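Local coordinates for protein beta-N-acetylglucosaminidase (Thermotoga maritima, PDB 3WO8) that probably hydrolyses terminal non-reducing N-acetyl-D-hexosamine residues from N-acetyl-beta-D-hexosaminides, as a glycoside hydrolase of family 3, at residues 354-359 with 388-393; 359-364 with 393-398. One frame throughout, in Å; residues are numbered along the deposited sequence.

Interaction 1: residues 354-359 with 388-393; sequences HTSEVT and FFEVEN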
loop_
_atom_site.group_PDB
_atom_site.type_symbol
_atom_site.label_atom_id
_atom_site.label_comp_id
_atom_site.label_asym_id
_atom_site.label_seq_id
_atom_site.Cartn_x
_atom_site.Cartn_y
_atom_site.Cartn_z
ATOM N N HIS B 354 13.424 32.387 -6.747
ATOM C CA HIS B 354 12.312 32.115 -5.877
ATOM C C HIS B 354 11.693 33.491 -5.558
ATOM O O HIS B 354 12.234 34.283 -4.788
ATOM C CB HIS B 354 12.733 31.330 -4.625
ATOM C CG HIS B 354 11.837 31.567 -3.442
ATOM N ND1 HIS B 354 12.284 32.142 -2.269
ATOM C CD2 HIS B 354 10.510 31.350 -3.269
ATOM C CE1 HIS B 354 11.276 32.250 -1.419
ATOM N NE2 HIS B 354 10.187 31.781 -2.001
ATOM N N THR B 355 10.581 33.776 -6.227
ATOM C CA THR B 355 9.765 34.928 -5.934
ATOM C C THR B 355 8.975 34.636 -4.670
ATOM O O THR B 355 8.984 33.530 -4.141
ATOM C CB THR B 355 8.775 35.191 -7.074
ATOM O OG1 THR B 355 7.981 34.018 -7.299
ATOM C CG2 THR B 355 9.508 35.538 -8.345
ATOM N N SER B 356 8.259 35.622 -4.183
ATOM C CA SER B 356 7.506 35.415 -2.953
ATOM C C SER B 356 6.218 34.595 -3.186
ATOM O O SER B 356 5.791 33.770 -2.347
ATOM C CB SER B 356 7.179 36.767 -2.333
ATOM O OG SER B 356 6.730 36.580 -1.011
ATOM N N GLU B 357 5.588 34.844 -4.324
ATOM C CA GLU B 357 4.380 34.126 -4.651
ATOM C C GLU B 357 4.404 33.617 -6.070
ATOM O O GLU B 357 4.975 34.246 -6.979
ATOM C CB GLU B 357 3.122 34.981 -4.409
ATOM C CG GLU B 357 2.738 35.917 -5.546
ATOM C CD GLU B 357 1.874 35.273 -6.629
ATOM O OE1 GLU B 357 0.810 34.700 -6.285
ATOM O OE2 GLU B 357 2.252 35.389 -7.828
ATOM N N VAL B 358 3.771 32.461 -6.226
ATOM C CA VAL B 358 3.475 31.931 -7.535
ATOM C C VAL B 358 2.000 31.894 -7.692
ATOM O O VAL B 358 1.294 31.635 -6.749
ATOM C CB VAL B 358 3.927 30.499 -7.712
ATOM C CG1 VAL B 358 5.298 30.496 -8.284
ATOM C CG2 VAL B 358 3.878 29.742 -6.393
ATOM N N THR B 359 1.535 32.095 -8.900
ATOM C CA THR B 359 0.179 31.729 -9.160
ATOM C C THR B 359 0.201 30.463 -10.026
ATOM O O THR B 359 1.011 30.328 -10.919
ATOM C CB THR B 359 -0.691 32.916 -9.677
ATOM O OG1 THR B 359 -1.031 32.764 -11.041
ATOM C CG2 THR B 359 -0.023 34.248 -9.436
ATOM N N PHE B 388 7.699 24.961 -1.657
ATOM C CA PHE B 388 8.714 25.897 -2.154
ATOM C C PHE B 388 8.290 27.370 -2.277
ATOM O O PHE B 388 9.066 28.188 -2.743
ATOM C CB PHE B 388 9.117 25.459 -3.553
ATOM C CG PHE B 388 9.406 24.006 -3.679
ATOM C CD1 PHE B 388 10.674 23.522 -3.442
ATOM C CD2 PHE B 388 8.410 23.117 -4.064
ATOM C CE1 PHE B 388 10.953 22.172 -3.570
ATOM C CE2 PHE B 388 8.676 21.763 -4.204
ATOM C CZ PHE B 388 9.953 21.288 -3.950
ATOM N N PHE B 389 7.050 27.692 -1.939
ATOM C CA PHE B 389 6.551 29.068 -1.949
ATOM C C PHE B 389 5.665 29.382 -0.727
ATOM O O PHE B 389 4.834 28.565 -0.278
ATOM C CB PHE B 389 5.776 29.324 -3.212
ATOM C CG PHE B 389 6.597 29.196 -4.433
ATOM C CD1 PHE B 389 6.850 27.964 -4.976
ATOM C CD2 PHE B 389 7.152 30.324 -5.036
ATOM C CE1 PHE B 389 7.624 27.851 -6.110
ATOM C CE2 PHE B 389 7.933 30.215 -6.167
ATOM C CZ PHE B 389 8.164 28.977 -6.704
ATOM N N GLU B 390 5.832 30.598 -0.217
ATOM C CA GLU B 390 5.149 31.020 1.026
ATOM C C GLU B 390 3.770 31.614 0.737
ATOM O O GLU B 390 2.953 31.785 1.649
ATOM C CB GLU B 390 6.026 31.991 1.825
ATOM C CG GLU B 390 6.555 33.174 1.023
ATOM C CD GLU B 390 7.825 33.746 1.621
ATOM O OE1 GLU B 390 8.783 32.976 1.861
ATOM O OE2 GLU B 390 7.873 34.976 1.846
ATOM N N VAL B 391 3.534 31.927 -0.540
ATOM C CA VAL B 391 2.222 32.356 -0.997
ATOM C C VAL B 391 1.894 31.868 -2.418
ATOM O O VAL B 391 2.742 31.846 -3.294
ATOM C CB VAL B 391 2.111 33.892 -0.953
ATOM C CG1 VAL B 391 0.663 34.315 -1.069
ATOM C CG2 VAL B 391 2.729 34.441 0.326
ATOM N N GLU B 392 0.643 31.502 -2.637
ATOM C CA GLU B 392 0.244 30.942 -3.898
ATOM C C GLU B 392 -1.229 31.197 -4.195
ATOM O O GLU B 392 -2.094 30.965 -3.361
ATOM C CB GLU B 392 0.625 29.456 -4.011
ATOM C CG GLU B 392 0.065 28.496 -2.989
ATOM C CD GLU B 392 0.229 27.012 -3.375
ATOM O OE1 GLU B 392 -0.738 26.450 -3.934
ATOM O OE2 GLU B 392 1.290 26.390 -3.117
ATOM N N ASN B 393 -1.479 31.779 -5.371
ATOM C CA ASN B 393 -2.824 31.947 -5.903
ATOM C C ASN B 393 -3.108 30.765 -6.828
ATOM O O ASN B 393 -2.482 30.609 -7.837
ATOM C CB ASN B 393 -2.996 33.292 -6.653
ATOM C CG ASN B 393 -4.390 33.435 -7.324
ATOM O OD1 ASN B 393 -5.385 32.808 -6.908
ATOM N ND2 ASN B 393 -4.466 34.278 -8.357
#
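Val358 pairs with Glu392 and Thr359 with Asn393 in parallel register, where two strands begin to run together at 18°. Val358 N donates to Val391 O at 3.2 Å, and Val358 O accepts from Asn393 N at 3.1 Å, so one residue is gripped through both backbone polar groups. Val391 N reaches Ser356 O in a weak, bent bond. The main side-chain contact is Val358 on Phe389. Both methyls lie over one face of the ring; CG2 stands 3.7 Å from the centroid of the Phe389 ring as a CH-pi contact, and CG1 comes to 3.4 Å from CE2 of that ring. Phe389 CG lies anti to its carbonyl carbon (chi1 -62°), which swings the ring under Val358. The poorly ordered His354 turns an edge toward the face of Phe389 in an offset edge-to-face pair, planes at 63°. Ser356 OG makes a weak bond to Glu390 OE2. Asn393 and Thr359 lie side by side, CB to CB 3.8 Å. Glu357 OE2 is hydrogen-bonded to Asp409 N. Val358 also packs on Val385 of helix 374-385, which connects the two strands in a beta-alpha-beta unit, and on Phe412 of strand 411-415, the neighbour of strand 357-363 across the sheet.

Interaction 2: residues 359-364 with 393-398; sequences TLLVPS and NVVRYT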
loop_
_atom_site.group_PDB
_atom_site.type_symbol
_atom_site.label_atom_id
_atom_site.label_comp_id
_atom_site.label_asym_id
_atom_site.label_seq_id
_atom_site.Cartn_x
_atom_site.Cartn_y
_atom_site.Cartn_z
ATOM N N THR B 359 1.535 32.095 -8.900
ATOM C CA THR B 359 0.179 31.729 -9.160
ATOM C C THR B 359 0.201 30.463 -10.026
ATOM O O THR B 359 1.011 30.328 -10.919
ATOM C CB THR B 359 -0.691 32.916 -9.677
ATOM O OG1 THR B 359 -1.031 32.764 -11.041
ATOM C CG2 THR B 359 -0.023 34.248 -9.436
ATOM N N LEU B 360 -0.665 29.517 -9.697
ATOM C CA LEU B 360 -0.667 28.205 -10.314
ATOM C C LEU B 360 -1.878 28.067 -11.188
ATOM O O LEU B 360 -3.000 28.288 -10.724
ATOM C CB LEU B 360 -0.743 27.137 -9.242
ATOM C CG LEU B 360 0.260 27.259 -8.106
ATOM C CD1 LEU B 360 0.102 26.091 -7.137
ATOM C CD2 LEU B 360 1.633 27.235 -8.690
ATOM N N LEU B 361 -1.670 27.722 -12.447
ATOM C CA LEU B 361 -2.804 27.405 -13.287
ATOM C C LEU B 361 -2.840 25.916 -13.362
ATOM O O LEU B 361 -1.899 25.311 -13.830
ATOM C CB LEU B 361 -2.638 28.004 -14.658
ATOM C CG LEU B 361 -2.746 29.511 -14.525
ATOM C CD1 LEU B 361 -1.935 30.188 -15.599
ATOM C CD2 LEU B 361 -4.194 29.917 -14.584
ATOM N N VAL B 362 -3.901 25.322 -12.841
ATOM C CA VAL B 362 -3.944 23.900 -12.667
ATOM C C VAL B 362 -5.202 23.405 -13.328
ATOM O O VAL B 362 -6.276 23.866 -12.998
ATOM C CB VAL B 362 -3.982 23.543 -11.184
ATOM C CG1 VAL B 362 -4.289 22.056 -10.990
ATOM C CG2 VAL B 362 -2.679 23.929 -10.524
ATOM N N PRO B 363 -5.085 22.443 -14.239
ATOM C CA PRO B 363 -6.285 21.949 -14.905
ATOM C C PRO B 363 -7.259 21.252 -13.973
ATOM O O PRO B 363 -6.861 20.603 -13.023
ATOM C CB PRO B 363 -5.752 20.947 -15.930
ATOM C CG PRO B 363 -4.276 20.976 -15.839
ATOM C CD PRO B 363 -3.892 21.667 -14.574
ATOM N N SER B 364 -8.533 21.394 -14.256
ATOM C CA SER B 364 -9.554 20.701 -13.504
ATOM C C SER B 364 -9.873 19.417 -14.223
ATOM O O SER B 364 -9.658 19.304 -15.427
ATOM C CB SER B 364 -10.812 21.530 -13.436
ATOM O OG SER B 364 -11.866 20.693 -13.024
ATOM N N ASN B 393 -1.479 31.779 -5.371
ATOM C CA ASN B 393 -2.824 31.947 -5.903
ATOM C C ASN B 393 -3.108 30.765 -6.828
ATOM O O ASN B 393 -2.482 30.609 -7.837
ATOM C CB ASN B 393 -2.996 33.292 -6.653
ATOM C CG ASN B 393 -4.390 33.435 -7.324
ATOM O OD1 ASN B 393 -5.385 32.808 -6.908
ATOM N ND2 ASN B 393 -4.466 34.278 -8.357
ATOM N N VAL B 394 -4.071 29.943 -6.461
ATOM C CA VAL B 394 -4.449 28.787 -7.256
ATOM C C VAL B 394 -5.675 29.070 -8.114
ATOM O O VAL B 394 -6.735 29.417 -7.571
ATOM C CB VAL B 394 -4.808 27.633 -6.333
ATOM C CG1 VAL B 394 -5.187 26.413 -7.134
ATOM C CG2 VAL B 394 -3.642 27.326 -5.402
ATOM N N VAL B 395 -5.559 28.887 -9.429
ATOM C CA VAL B 395 -6.743 28.934 -10.261
ATOM C C VAL B 395 -6.835 27.702 -11.114
ATOM O O VAL B 395 -5.865 27.283 -11.716
ATOM C CB VAL B 395 -6.903 30.237 -11.094
ATOM C CG1 VAL B 395 -5.600 30.966 -11.280
ATOM C CG2 VAL B 395 -7.546 29.972 -12.439
ATOM N N ARG B 396 -8.044 27.160 -11.180
ATOM C CA ARG B 396 -8.324 25.945 -11.866
ATOM C C ARG B 396 -8.982 26.238 -13.191
ATOM O O ARG B 396 -10.020 26.873 -13.220
ATOM C CB ARG B 396 -9.285 25.120 -11.007
ATOM C CG ARG B 396 -8.762 24.697 -9.628
ATOM C CD ARG B 396 -7.386 24.022 -9.650
ATOM N NE ARG B 396 -7.417 22.700 -10.279
ATOM C CZ ARG B 396 -7.658 21.561 -9.620
ATOM N NH1 ARG B 396 -7.888 21.559 -8.317
ATOM N NH2 ARG B 396 -7.653 20.406 -10.259
ATOM N N TYR B 397 -8.417 25.756 -14.294
ATOM C CA TYR B 397 -9.025 25.996 -15.624
ATOM C C TYR B 397 -9.402 24.714 -16.298
ATOM O O TYR B 397 -8.899 23.666 -15.930
ATOM C CB TYR B 397 -8.090 26.746 -16.526
ATOM C CG TYR B 397 -6.877 25.965 -16.932
ATOM C CD1 TYR B 397 -5.753 25.942 -16.137
ATOM C CD2 TYR B 397 -6.836 25.285 -18.139
ATOM C CE1 TYR B 397 -4.625 25.234 -16.511
ATOM C CE2 TYR B 397 -5.717 24.590 -18.529
ATOM C CZ TYR B 397 -4.624 24.567 -17.703
ATOM O OH TYR B 397 -3.524 23.894 -18.101
ATOM N N THR B 398 -10.299 24.788 -17.280
ATOM C CA THR B 398 -10.751 23.556 -17.973
ATOM C C THR B 398 -9.882 23.433 -19.193
ATOM O O THR B 398 -9.563 24.430 -19.852
ATOM C CB THR B 398 -12.277 23.472 -18.292
ATOM O OG1 THR B 398 -12.685 24.549 -19.128
ATOM C CG2 THR B 398 -13.129 23.514 -16.992
#
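Arg396 bends twice, at chi2 (-51°) and chi3 (-69°), and this folds its guanidinium back toward the Val362 and Pro363 carbonyls. Tyr397 CG sits between its backbone N and carbonyl carbon (chi1 68°), and the ring swings across to Pro363 on the other face of the sheet. Arg396 NE donates to Val362 O at 3.2 Å and NH2 to Pro363 O at 2.9 Å; both acceptors lie near the guanidinium plane. The bond from NH2 is the straighter. Val362 O also accepts from Tyr397 N, and its two donors come from opposite faces of the carbonyl plane. Val362 CG1 covers one guanidinium face, 3.3 Å from Arg396 NE. Arg396 NH2 also makes a salt bridge to Asp379 OD1 of helix 374-385. A leucine here would remove both donors, and is likely to leave the Asp379 charge without its mate and weaken the tie between this strand and the helix.

Pro363 CA lies over one face of the Tyr397 ring, 4.1 Å from the centroid, a CH-pi contact. Leu361 C lies at the edge of the Tyr397 ring and Leu361 CB touches CE1, while Leu361 CD2 packs 3.7 Å from Val395 CG1. Parallel-strand bonds run from Leu360 N to Asn393 O, Val395 N to Leu360 O, Val362 N to Val395 O and Ser364 N to Tyr397 O.

Helix 374-385 packs on the face of Leu360, Val362, Val394 and Arg396, touching them through Val385, Tyr378 and Pro382. On the other face Tyr397 OH is hydrogen-bonded to Phe414 O, and Leu361 packs on Ile411 of strand 411-415, which pairs with strand 357-363.

Both interactions join strands 357-363 and 391-397 and share the pair Thr359 and Asn393. Interaction 1 is the start of the pairing and interaction 2 its continuation. They also touch directly, Glu392 OE1 lying 3.3 Å from Leu360 CD1. Both are partly buried, but interaction 2 has more buried residues, mostly on strand 357-363, while strand 391-397 is the outermost of the sheet within the chain. Interaction 1 leans on an aromatic ring, with weak polar pairs toward the surface. Interaction 2 has a longer run of backbone bonds and an arginine reaching carbonyls near the strand ends. The same helix, 374-385, packs against both.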